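Local structure of trichothecene 3-O-acetyltransferase (Gibberella zeae, 2RKV) at residues K47-S50 and W55-G58; S266-K271 and T444-Y449; R277-D282 and M434-A439. The protein probably transfers an acetyl group from acetyl-coenzyme A to the 3-hydroxyl of trichothecene mycotoxins such as T-2 toxin and deoxynivalenol, as a BAHD-superfamily acyltransferase. All coordinates share one frame; numbering follows the deposited sequence.

Interaction 1: K47-S50 and W55-G58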
ATOM      1  N   LYS A  47       7.744  -8.875 -22.144  1.00 11.21           N
ATOM      2  CA  LYS A  47       8.985  -8.967 -22.912  1.00 11.58           C
ATOM      3  C   LYS A  47       9.492  -7.580 -23.332  1.00 11.61           C
ATOM      4  O   LYS A  47      10.653  -7.253 -23.100  1.00 11.88           O
ATOM      5  CB  LYS A  47       8.803  -9.876 -24.136  1.00 11.77           C
ATOM      6  CG  LYS A  47      10.083 -10.110 -24.922  1.00 12.90           C
ATOM      7  CD  LYS A  47       9.887 -11.204 -25.971  0.50 14.53           C
ATOM      8  CE  LYS A  47      11.081 -11.279 -26.908  0.50 15.65           C
ATOM      9  N   ARG A  48       8.622  -6.778 -23.948  1.00 11.23           N
ATOM     10  CA  ARG A  48       8.982  -5.417 -24.370  1.00 11.59           C
ATOM     11  C   ARG A  48       9.456  -4.549 -23.212  1.00 10.72           C
ATOM     12  O   ARG A  48      10.437  -3.810 -23.332  1.00 10.41           O
ATOM     13  CB  ARG A  48       7.799  -4.739 -25.053  1.00 11.64           C
ATOM     14  CG  ARG A  48       7.590  -5.219 -26.461  1.00 15.61           C
ATOM     15  CD  ARG A  48       6.768  -4.210 -27.230  1.00 20.61           C
ATOM     16  NE  ARG A  48       5.367  -4.408 -26.923  1.00 24.78           N
ATOM     17  CZ  ARG A  48       4.554  -5.168 -27.640  1.00 26.12           C
ATOM     18  NH1 ARG A  48       3.286  -5.293 -27.281  1.00 26.27           N
ATOM     19  NH2 ARG A  48       5.009  -5.798 -28.717  1.00 26.30           N
ATOM     20  N   PHE A  49       8.754  -4.647 -22.089  1.00 10.32           N
ATOM     21  CA  PHE A  49       9.092  -3.859 -20.912  1.00 10.19           C
ATOM     22  C   PHE A  49      10.489  -4.243 -20.410  1.00 10.30           C
ATOM     23  O   PHE A  49      11.324  -3.371 -20.130  1.00 10.94           O
ATOM     24  CB  PHE A  49       8.013  -4.082 -19.847  1.00 10.00           C
ATOM     25  CG  PHE A  49       8.067  -3.118 -18.678  1.00 10.32           C
ATOM     26  CD1 PHE A  49       7.251  -3.342 -17.568  1.00 10.65           C
ATOM     27  CD2 PHE A  49       8.899  -1.998 -18.684  1.00  8.98           C
ATOM     28  CE1 PHE A  49       7.265  -2.473 -16.473  1.00 11.66           C
ATOM     29  CE2 PHE A  49       8.920  -1.120 -17.583  1.00 11.40           C
ATOM     30  CZ  PHE A  49       8.088  -1.362 -16.487  1.00 10.47           C
ATOM     31  N   SER A  50      10.745  -5.550 -20.327  1.00 10.02           N
ATOM     32  CA  SER A  50      12.036  -6.076 -19.864  1.00 11.35           C
ATOM     33  C   SER A  50      13.184  -5.665 -20.780  1.00 11.46           C
ATOM     34  O   SER A  50      14.296  -5.392 -20.323  1.00 11.74           O
ATOM     35  CB  SER A  50      11.997  -7.607 -19.783  1.00 11.48           C
ATOM     36  OG  SER A  50      10.981  -8.027 -18.902  1.00 14.46           O
ATOM     37  N   TRP A  55      15.936  -4.185 -15.428  1.00  9.13           N
ATOM     38  CA  TRP A  55      15.887  -4.468 -13.992  1.00  9.03           C
ATOM     39  C   TRP A  55      14.517  -4.914 -13.485  1.00  8.85           C
ATOM     40  O   TRP A  55      14.437  -5.542 -12.427  1.00  8.57           O
ATOM     41  CB  TRP A  55      16.469  -3.328 -13.138  1.00  9.82           C
ATOM     42  CG  TRP A  55      15.702  -2.035 -13.170  1.00  9.86           C
ATOM     43  CD1 TRP A  55      16.047  -0.883 -13.831  1.00 11.14           C
ATOM     44  CD2 TRP A  55      14.484  -1.742 -12.463  1.00 10.18           C
ATOM     45  NE1 TRP A  55      15.110   0.103 -13.589  1.00 10.14           N
ATOM     46  CE2 TRP A  55      14.137  -0.401 -12.763  1.00 10.82           C
ATOM     47  CE3 TRP A  55      13.645  -2.487 -11.616  1.00 10.25           C
ATOM     48  CZ2 TRP A  55      12.984   0.212 -12.245  1.00 10.66           C
ATOM     49  CZ3 TRP A  55      12.497  -1.878 -11.101  1.00 10.59           C
ATOM     50  CH2 TRP A  55      12.178  -0.541 -11.423  1.00 10.10           C
ATOM     51  N   VAL A  56      13.448  -4.619 -14.231  1.00  8.65           N
ATOM     52  CA  VAL A  56      12.106  -5.042 -13.781  1.00  9.36           C
ATOM     53  C   VAL A  56      11.983  -6.578 -13.697  1.00  9.67           C
ATOM     54  O   VAL A  56      11.139  -7.098 -12.973  1.00  9.91           O
ATOM     55  CB  VAL A  56      10.938  -4.441 -14.634  1.00  9.48           C
ATOM     56  CG1 VAL A  56      10.994  -2.908 -14.624  1.00 10.33           C
ATOM     57  CG2 VAL A  56      10.944  -4.987 -16.078  1.00  9.63           C
ATOM     58  N   ALA A  57      12.830  -7.286 -14.443  1.00  9.80           N
ATOM     59  CA  ALA A  57      12.857  -8.753 -14.429  1.00 10.01           C
ATOM     60  C   ALA A  57      13.816  -9.315 -13.373  1.00 10.05           C
ATOM     61  O   ALA A  57      14.029 -10.527 -13.303  1.00 10.69           O
ATOM     62  CB  ALA A  57      13.223  -9.291 -15.828  1.00 10.29           C
ATOM     63  N   GLY A  58      14.378  -8.431 -12.550  1.00  9.60           N
ATOM     64  CA  GLY A  58      15.392  -8.815 -11.576  1.00  9.44           C
ATOM     65  C   GLY A  58      14.821  -9.331 -10.265  1.00 10.07           C
ATOM     66  O   GLY A  58      13.612  -9.562 -10.145  1.00  9.47           O
TER

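Interaction 2: S266-K271 and T444-Y449. Residues 445, 446, 447, 448, 449 of segment 444-449 come from a tag, linker or insertion.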
ATOM      1  N   SER A 266      -9.704   9.652   6.752  1.00 10.21           N
ATOM      2  CA  SER A 266      -8.724   9.146   7.707  1.00 10.26           C
ATOM      3  C   SER A 266      -9.142   9.513   9.146  1.00 10.52           C
ATOM      4  O   SER A 266      -9.122   8.658  10.044  1.00 10.69           O
ATOM      5  CB  SER A 266      -7.324   9.668   7.377  1.00 10.35           C
ATOM      6  OG  SER A 266      -6.923   9.253   6.069  1.00 10.37           O
ATOM      7  N   ALA A 267      -9.541  10.769   9.339  1.00 10.82           N
ATOM      8  CA  ALA A 267      -9.966  11.262  10.657  1.00 11.37           C
ATOM      9  C   ALA A 267     -11.221  10.543  11.158  1.00 11.72           C
ATOM     10  O   ALA A 267     -11.318  10.191  12.345  1.00 12.14           O
ATOM     11  CB  ALA A 267     -10.211  12.761  10.601  1.00 11.41           C
ATOM     12  N   PHE A 268     -12.171  10.333  10.248  1.00 11.42           N
ATOM     13  CA  PHE A 268     -13.438   9.680  10.560  1.00 11.95           C
ATOM     14  C   PHE A 268     -13.194   8.245  11.027  1.00 12.39           C
ATOM     15  O   PHE A 268     -13.847   7.750  11.950  1.00 12.49           O
ATOM     16  CB  PHE A 268     -14.352   9.714   9.326  1.00 12.05           C
ATOM     17  CG  PHE A 268     -15.688   9.066   9.534  1.00 12.08           C
ATOM     18  CD1 PHE A 268     -16.665   9.681  10.317  1.00 13.29           C
ATOM     19  CD2 PHE A 268     -15.978   7.840   8.930  1.00 12.94           C
ATOM     20  CE1 PHE A 268     -17.914   9.074  10.500  1.00 13.83           C
ATOM     21  CE2 PHE A 268     -17.222   7.228   9.104  1.00 12.65           C
ATOM     22  CZ  PHE A 268     -18.188   7.846   9.899  1.00 13.15           C
ATOM     23  N   ILE A 269     -12.233   7.583  10.394  1.00 11.91           N
ATOM     24  CA  ILE A 269     -11.885   6.215  10.779  1.00 12.30           C
ATOM     25  C   ILE A 269     -11.221   6.164  12.159  1.00 12.34           C
ATOM     26  O   ILE A 269     -11.576   5.312  12.986  1.00 12.45           O
ATOM     27  CB  ILE A 269     -11.036   5.519   9.680  1.00 12.00           C
ATOM     28  CG1 ILE A 269     -11.920   5.242   8.458  1.00 13.02           C
ATOM     29  CG2 ILE A 269     -10.453   4.216  10.198  1.00 13.58           C
ATOM     30  CD1 ILE A 269     -11.138   4.864   7.194  1.00 12.26           C
ATOM     31  N   TRP A 270     -10.282   7.080  12.412  1.00 11.98           N
ATOM     32  CA  TRP A 270      -9.608   7.153  13.713  1.00 11.94           C
ATOM     33  C   TRP A 270     -10.639   7.407  14.811  1.00 12.18           C
ATOM     34  O   TRP A 270     -10.625   6.745  15.856  1.00 12.20           O
ATOM     35  CB  TRP A 270      -8.546   8.255  13.714  1.00 11.57           C
ATOM     36  CG  TRP A 270      -7.573   8.209  14.871  1.00 11.66           C
ATOM     37  CD1 TRP A 270      -7.394   7.194  15.782  1.00 11.81           C
ATOM     38  CD2 TRP A 270      -6.604   9.212  15.195  1.00 11.42           C
ATOM     39  NE1 TRP A 270      -6.378   7.522  16.660  1.00 11.62           N
ATOM     40  CE2 TRP A 270      -5.880   8.755  16.323  1.00 10.97           C
ATOM     41  CE3 TRP A 270      -6.282  10.464  14.644  1.00 10.69           C
ATOM     42  CZ2 TRP A 270      -4.849   9.509  16.912  1.00 11.41           C
ATOM     43  CZ3 TRP A 270      -5.259  11.209  15.227  1.00 11.13           C
ATOM     44  CH2 TRP A 270      -4.558  10.730  16.352  1.00 11.80           C
ATOM     45  N   LYS A 271     -11.551   8.336  14.543  1.00 12.66           N
ATOM     46  CA  LYS A 271     -12.607   8.686  15.500  1.00 13.06           C
ATOM     47  C   LYS A 271     -13.552   7.506  15.748  1.00 13.50           C
ATOM     48  O   LYS A 271     -13.868   7.186  16.907  1.00 13.35           O
ATOM     49  CB  LYS A 271     -13.373   9.907  14.995  1.00 13.10           C
ATOM     50  CG  LYS A 271     -14.481  10.397  15.934  1.00 13.19           C
ATOM     51  CD  LYS A 271     -15.137  11.667  15.399  1.00 13.02           C
ATOM     52  CE  LYS A 271     -14.125  12.790  15.101  1.00 13.28           C
ATOM     53  NZ  LYS A 271     -13.213  13.161  16.229  1.00 12.66           N
ATOM     54  N   THR A 444     -22.102   3.666  10.203  1.00 16.59           N
ATOM     55  CA  THR A 444     -22.921   3.188   9.081  1.00 17.21           C
ATOM     56  C   THR A 444     -23.672   4.298   8.341  1.00 17.10           C
ATOM     57  O   THR A 444     -24.140   4.091   7.221  1.00 17.52           O
ATOM     58  CB  THR A 444     -23.900   2.066   9.499  1.00 17.43           C
ATOM     59  OG1 THR A 444     -24.831   2.571  10.467  1.00 18.27           O
ATOM     60  CG2 THR A 444     -23.141   0.881  10.087  1.00 17.29           C
ATOM     61  N   LYS A 445     -23.782   5.472   8.964  1.00 17.10           N
ATOM     62  CA  LYS A 445     -24.321   6.647   8.287  1.00 17.17           C
ATOM     63  C   LYS A 445     -23.529   6.926   6.997  1.00 16.87           C
ATOM     64  O   LYS A 445     -24.093   7.375   6.002  1.00 16.66           O
ATOM     65  CB  LYS A 445     -24.277   7.859   9.226  1.00 17.34           C
ATOM     66  CG  LYS A 445     -24.762   9.176   8.627  1.00 18.13           C
ATOM     67  CD  LYS A 445     -24.660  10.282   9.673  1.00 18.38           C
ATOM     68  CE  LYS A 445     -25.048  11.640   9.122  1.00 20.91           C
ATOM     69  NZ  LYS A 445     -24.751  12.705  10.135  1.00 21.78           N
ATOM     70  N   TYR A 446     -22.231   6.624   7.027  1.00 16.62           N
ATOM     71  CA  TYR A 446     -21.331   6.901   5.900  1.00 16.33           C
ATOM     72  C   TYR A 446     -20.766   5.635   5.257  1.00 16.16           C
ATOM     73  O   TYR A 446     -20.551   5.597   4.047  1.00 16.53           O
ATOM     74  CB  TYR A 446     -20.162   7.775   6.363  1.00 16.60           C
ATOM     75  CG  TYR A 446     -20.557   9.172   6.795  1.00 16.92           C
ATOM     76  CD1 TYR A 446     -20.850   9.452   8.131  1.00 16.18           C
ATOM     77  CD2 TYR A 446     -20.627  10.213   5.869  1.00 17.29           C
ATOM     78  CE1 TYR A 446     -21.205  10.732   8.533  1.00 16.76           C
ATOM     79  CE2 TYR A 446     -20.982  11.503   6.259  1.00 17.31           C
ATOM     80  CZ  TYR A 446     -21.267  11.752   7.593  1.00 17.75           C
ATOM     81  OH  TYR A 446     -21.625  13.025   7.992  1.00 18.59           O
ATOM     82  N   ALA A 447     -20.510   4.620   6.079  1.00 15.83           N
ATOM     83  CA  ALA A 447     -19.772   3.434   5.644  1.00 16.19           C
ATOM     84  C   ALA A 447     -20.692   2.266   5.321  1.00 16.43           C
ATOM     85  O   ALA A 447     -21.525   1.867   6.143  1.00 16.68           O
ATOM     86  CB  ALA A 447     -18.767   3.036   6.698  1.00 15.68           C
ATOM     87  N   GLN A 448     -20.546   1.734   4.113  1.00 16.80           N
ATOM     88  CA  GLN A 448     -21.316   0.527   3.688  0.50 16.98           C
ATOM     89  C   GLN A 448     -20.421  -0.668   3.787  1.00 16.99           C
ATOM     90  O   GLN A 448     -19.408  -0.770   3.100  1.00 16.57           O
ATOM     91  CB  GLN A 448     -21.892   0.569   2.247  0.50 17.30           C
ATOM     92  CG  GLN A 448     -22.441  -0.848   1.689  0.60 18.11           C
ATOM     93  CD  GLN A 448     -23.773  -1.249   2.305  0.60 21.25           C
ATOM     94  OE1 GLN A 448     -24.714  -0.452   2.350  0.60 23.81           O
ATOM     95  NE2 GLN A 448     -23.854  -2.481   2.790  0.60 22.01           N
ATOM     96  N   TYR A 449     -20.802  -1.605   4.652  1.00 16.74           N
ATOM     97  CA  TYR A 449     -20.050  -2.848   4.798  1.00 16.44           C
ATOM     98  C   TYR A 449     -20.115  -3.678   3.523  1.00 15.91           C
ATOM     99  O   TYR A 449     -21.197  -3.913   2.977  1.00 15.95           O
ATOM    100  CB  TYR A 449     -20.585  -3.667   5.972  1.00 17.04           C
ATOM    101  CG  TYR A 449     -19.955  -5.036   6.092  1.00 17.40           C
ATOM    102  CD1 TYR A 449     -18.695  -5.202   6.673  1.00 17.17           C
ATOM    103  CD2 TYR A 449     -20.626  -6.169   5.625  1.00 17.94           C
ATOM    104  CE1 TYR A 449     -18.113  -6.470   6.777  1.00 17.97           C
ATOM    105  CE2 TYR A 449     -20.062  -7.431   5.725  1.00 18.48           C
ATOM    106  CZ  TYR A 449     -18.812  -7.577   6.301  1.00 18.51           C
ATOM    107  OH  TYR A 449     -18.269  -8.840   6.392  1.00 19.92           O
TER

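Interaction 3: R277-D282 and M434-A439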
ATOM      1  N   ARG A 277     -13.796   1.408  20.471  1.00 18.01           N
ATOM      2  CA  ARG A 277     -12.802   0.887  21.403  1.00 17.94           C
ATOM      3  C   ARG A 277     -13.073   1.307  22.853  1.00 18.25           C
ATOM      4  O   ARG A 277     -12.621   0.638  23.780  1.00 18.29           O
ATOM      5  CB  ARG A 277     -11.382   1.254  20.966  1.00 18.06           C
ATOM      6  CG  ARG A 277     -10.911   0.377  19.812  1.00 17.59           C
ATOM      7  CD  ARG A 277      -9.680   0.900  19.109  1.00 18.20           C
ATOM      8  NE  ARG A 277      -9.226  -0.090  18.131  1.00 16.95           N
ATOM      9  CZ  ARG A 277      -8.194   0.064  17.309  1.00 17.10           C
ATOM     10  NH1 ARG A 277      -7.487   1.191  17.306  1.00 15.61           N
ATOM     11  NH2 ARG A 277      -7.877  -0.922  16.477  1.00 15.90           N
ATOM     12  N   LEU A 278     -13.810   2.404  23.030  1.00 18.80           N
ATOM     13  CA  LEU A 278     -14.236   2.854  24.360  1.00 19.73           C
ATOM     14  C   LEU A 278     -15.048   1.789  25.089  1.00 20.66           C
ATOM     15  O   LEU A 278     -15.126   1.795  26.323  1.00 20.97           O
ATOM     16  CB  LEU A 278     -15.065   4.135  24.260  1.00 19.40           C
ATOM     17  CG  LEU A 278     -14.316   5.446  24.028  1.00 19.37           C
ATOM     18  CD1 LEU A 278     -15.307   6.532  23.637  1.00 18.42           C
ATOM     19  CD2 LEU A 278     -13.510   5.856  25.262  1.00 19.97           C
ATOM     20  N   GLU A 279     -15.652   0.884  24.322  1.00 21.33           N
ATOM     21  CA  GLU A 279     -16.432  -0.218  24.886  1.00 22.41           C
ATOM     22  C   GLU A 279     -15.569  -1.311  25.522  1.00 22.61           C
ATOM     23  O   GLU A 279     -16.086  -2.160  26.252  1.00 22.80           O
ATOM     24  CB  GLU A 279     -17.379  -0.809  23.837  1.00 22.46           C
ATOM     25  CG  GLU A 279     -18.395   0.183  23.277  1.00 24.66           C
ATOM     26  CD  GLU A 279     -19.216   0.876  24.362  1.00 27.60           C
ATOM     27  OE1 GLU A 279     -19.769   0.174  25.238  1.00 27.69           O
ATOM     28  OE2 GLU A 279     -19.310   2.124  24.337  1.00 28.94           O
ATOM     29  N   ARG A 280     -14.262  -1.285  25.268  1.00 22.70           N
ATOM     30  CA  ARG A 280     -13.357  -2.290  25.844  1.00 23.07           C
ATOM     31  C   ARG A 280     -12.143  -1.738  26.586  1.00 23.34           C
ATOM     32  O   ARG A 280     -11.494  -2.469  27.336  1.00 23.63           O
ATOM     33  CB  ARG A 280     -12.939  -3.339  24.806  1.00 23.10           C
ATOM     34  CG  ARG A 280     -12.179  -2.791  23.619  1.00 22.58           C
ATOM     35  CD  ARG A 280     -11.635  -3.927  22.767  1.00 22.93           C
ATOM     36  NE  ARG A 280     -10.896  -3.416  21.611  1.00 21.42           N
ATOM     37  CZ  ARG A 280      -9.597  -3.131  21.607  1.00 22.02           C
ATOM     38  NH1 ARG A 280      -8.862  -3.310  22.697  1.00 22.00           N
ATOM     39  NH2 ARG A 280      -9.023  -2.667  20.501  1.00 20.73           N
ATOM     40  N   ILE A 281     -11.820  -0.465  26.373  1.00 23.38           N
ATOM     41  CA  ILE A 281     -10.716   0.183  27.097  1.00 23.88           C
ATOM     42  C   ILE A 281     -11.078   1.601  27.562  1.00 23.29           C
ATOM     43  O   ILE A 281     -12.046   2.190  27.084  1.00 23.15           O
ATOM     44  CB  ILE A 281      -9.385   0.203  26.278  1.00 24.13           C
ATOM     45  CG1 ILE A 281      -9.639   0.702  24.851  1.00 24.43           C
ATOM     46  CG2 ILE A 281      -8.696  -1.179  26.304  1.00 25.09           C
ATOM     47  CD1 ILE A 281      -8.519   0.419  23.870  1.00 24.57           C
ATOM     48  N   ASP A 282     -10.298   2.137  28.500  1.00 23.10           N
ATOM     49  CA  ASP A 282     -10.560   3.467  29.047  1.00 22.59           C
ATOM     50  C   ASP A 282     -10.235   4.581  28.051  1.00 22.29           C
ATOM     51  O   ASP A 282      -9.311   4.454  27.248  1.00 21.72           O
ATOM     52  CB  ASP A 282      -9.770   3.694  30.341  1.00 22.76           C
ATOM     53  CG  ASP A 282     -10.296   4.873  31.140  0.50 23.03           C
ATOM     54  OD1 ASP A 282     -11.434   4.788  31.649  0.50 24.13           O
ATOM     55  OD2 ASP A 282      -9.579   5.885  31.253  0.50 23.76           O
ATOM     56  N   MET A 434     -14.572  -4.882  15.158  1.00 18.31           N
ATOM     57  CA  MET A 434     -15.246  -4.995  13.867  1.00 18.76           C
ATOM     58  C   MET A 434     -16.764  -5.119  14.014  1.00 19.00           C
ATOM     59  O   MET A 434     -17.513  -4.447  13.301  1.00 18.95           O
ATOM     60  CB  MET A 434     -14.680  -6.162  13.052  1.00 18.74           C
ATOM     61  CG  MET A 434     -15.212  -6.227  11.626  1.00 19.32           C
ATOM     62  SD  MET A 434     -14.490  -4.952  10.555  1.00 20.51           S
ATOM     63  CE  MET A 434     -12.897  -5.698  10.206  1.00 19.03           C
ATOM     64  N   ASP A 435     -17.207  -5.970  14.943  1.00 19.27           N
ATOM     65  CA  ASP A 435     -18.641  -6.193  15.156  1.00 19.90           C
ATOM     66  C   ASP A 435     -19.340  -4.923  15.628  1.00 19.23           C
ATOM     67  O   ASP A 435     -20.413  -4.580  15.124  1.00 19.60           O
ATOM     68  CB  ASP A 435     -18.885  -7.334  16.153  1.00 20.34           C
ATOM     69  CG  ASP A 435     -18.462  -8.692  15.617  1.00 21.86           C
ATOM     70  OD1 ASP A 435     -18.440  -8.885  14.379  1.00 24.33           O
ATOM     71  OD2 ASP A 435     -18.145  -9.571  16.446  1.00 24.29           O
ATOM     72  N   ARG A 436     -18.722  -4.225  16.579  1.00 19.20           N
ATOM     73  CA  ARG A 436     -19.277  -2.974  17.104  1.00 18.73           C
ATOM     74  C   ARG A 436     -19.289  -1.881  16.036  1.00 18.08           C
ATOM     75  O   ARG A 436     -20.242  -1.102  15.942  1.00 18.15           O
ATOM     76  CB  ARG A 436     -18.504  -2.503  18.333  1.00 18.97           C
ATOM     77  CG  ARG A 436     -18.757  -3.360  19.568  1.00 20.41           C
ATOM     78  CD  ARG A 436     -18.011  -2.841  20.780  1.00 22.84           C
ATOM     79  NE  ARG A 436     -18.431  -3.554  21.988  1.00 24.79           N
ATOM     80  CZ  ARG A 436     -17.631  -4.272  22.774  1.00 26.13           C
ATOM     81  NH1 ARG A 436     -16.332  -4.374  22.523  1.00 26.14           N
ATOM     82  NH2 ARG A 436     -18.138  -4.882  23.840  1.00 27.18           N
ATOM     83  N   LEU A 437     -18.225  -1.828  15.234  1.00 17.36           N
ATOM     84  CA  LEU A 437     -18.134  -0.842  14.164  1.00 16.77           C
ATOM     85  C   LEU A 437     -19.273  -1.023  13.172  1.00 16.99           C
ATOM     86  O   LEU A 437     -19.936  -0.062  12.804  1.00 16.76           O
ATOM     87  CB  LEU A 437     -16.778  -0.926  13.450  1.00 16.45           C
ATOM     88  CG  LEU A 437     -16.413   0.248  12.538  1.00 16.04           C
ATOM     89  CD1 LEU A 437     -16.247   1.537  13.328  1.00 15.64           C
ATOM     90  CD2 LEU A 437     -15.141  -0.083  11.766  1.00 16.33           C
ATOM     91  N   LYS A 438     -19.508  -2.270  12.766  1.00 17.36           N
ATOM     92  CA  LYS A 438     -20.523  -2.590  11.773  1.00 18.43           C
ATOM     93  C   LYS A 438     -21.935  -2.247  12.246  1.00 18.49           C
ATOM     94  O   LYS A 438     -22.826  -2.021  11.431  1.00 19.15           O
ATOM     95  CB  LYS A 438     -20.437  -4.072  11.383  1.00 18.32           C
ATOM     96  CG  LYS A 438     -19.218  -4.409  10.525  1.00 18.77           C
ATOM     97  CD  LYS A 438     -18.956  -5.910  10.449  1.00 18.89           C
ATOM     98  CE  LYS A 438     -20.112  -6.651   9.795  1.00 20.29           C
ATOM     99  NZ  LYS A 438     -19.858  -8.116   9.743  1.00 21.29           N
ATOM    100  N   ALA A 439     -22.122  -2.212  13.565  1.00 19.24           N
ATOM    101  CA  ALA A 439     -23.423  -1.921  14.171  1.00 19.11           C
ATOM    102  C   ALA A 439     -23.535  -0.474  14.657  1.00 19.38           C
ATOM    103  O   ALA A 439     -24.607  -0.048  15.099  1.00 19.78           O
ATOM    104  CB  ALA A 439     -23.709  -2.895  15.309  1.00 19.32           C
TER

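Interaction 1: K47-S50 and W55-G58
V56 lays its two methyls against one face of the F49 ring, and the two side chains cross at about a right angle. CG2 lies above the middle of the ring, while V56 CG1 leans toward the far end of the phenyl, 3.8 Å from F49 CZ. The latter contact is CH-pi, V56 CG1 standing 4.2 Å from the centroid of the F49 ring and 27° off the ring normal. F49 reaches it because its CG is anti to the backbone N (chi1 -168°), which carries the ring along the helix flank so that its outer end approaches the 3-10 turn. The same CG1 also rests over a face of the neighbouring W55 indole, so one valine branch serves two aromatic groups. On the other branch, V56 CG2 stands 4.1 Å from S50 OG and as near to S50 CA. A57 adds its methyl beside the serine, with CB 4.0 Å from S50 OG. That hydroxyl is hydrogen-bonded to L46 O one turn back along helix 35-52, so it can lie among methyls without losing a polar partner. F49 also packs on V167, L170, L171 and A174 of helix 161-176. The example illustrates how a chain can fold back beyond a helix end: dispersion and CH-pi contacts in a buried setting join helix and turn, while the one hydroxyl at the interface is satisfied within its own helix.

Interaction 2: S266-K271 and T444-Y449
The backbones of F268 and Y446 remain well apart, their CA atoms 9.6 Å from each other at the nearest point between the helical segment 266-271 and the chain that leads into strand 448-449, so two aromatic side chains pointing toward one another span the gap. F268 extends from helix 261-277 with CG anti to the backbone N (chi1 180°), which sends the far end of its ring outward to meet the tyrosine. The closest approach joins F268 CZ to Y446 CD1 at 3.6 Å, and F268 CE1 lies 3.8 Å from Y446 CD1. The phenyl also reaches the base of the tyrosine side chain: Y446 CB is 4.1 Å from F268 CE2. The rings, centroids 5.1 Å apart and planes inclined at 68°, meet obliquely. Y446 comes from an insertion relative to the natural sequence, as do the other residues from K445 to Y449. Around the pair, helix 238-249 supplies L244, which touches both side chains, and F236 of strand 229-236 packs against F268. The arrangement is that of an alpha/beta layer: helices 238-249 and 261-277 pack together beside a mixed sheet in which 448-449 is one of the two outermost strands, in a fold of the BAHD type. Helix 261-277 itself begins at the coenzyme A pocket, with T261 and D262.

Interaction 3: R277-D282 and M434-A439
R436 turns off its helix with CG beside the backbone N (chi1 -72°) and then runs extended from CG to NE, a course that places its flat guanidinium against E279. The glutamate bends at chi2 (-54°), which turns its carboxylate off while CB, set by the backbone, faces the arginine. E279 CB sits over one face of the guanidinium, displaced toward the rim and 3.5 Å from R436 NE. Alongside, E279 CG is 3.9 Å from R436 CD, so the aliphatic parts also touch. The opposite charges do not join: E279 OE1 is 5.1 Å from R436 NE, and the carboxylate and guanidinium planes are 59° apart. Any attraction between them is therefore probably long-range. R280 contributes its CB, 4.2 Å from R436 NH1, in an oblique approach. The arginines find their acids just before segment 434-439, where E432 pairs with R436 NH1 and D433 forms salt bridges with NE of both R280 and R277. At the surface, the contact thus joins the turn between helix 261-277 and strand 286-294 to helix 431-439, which follows strand 423-430 and packs L437 on V276 and S272 of helix 261-277.

Overall arrangement
Interaction 1 comes first along the chain, within the N-terminal family region, joining helix 35-52 to the turn before strand 59-63. Interactions 2 and 3 lie across the chain's centre from it, their centres about 41 and 47 Å away. These two are neighbours, with centres about 13 Å apart, and share helix 261-277: 266-271 is part of it and 277-282 starts at its last residue and runs into the following loop, while 434-439 precedes 444-449. They touch directly, T444 CG2 lying 3.2 Å from K438 O, and K438 makes a cation-pi contact with Y449. Interaction 1 thus gives local packing in one half of the BAHD-type enzyme, interactions 2 and 3 sequence-distant closure in the other.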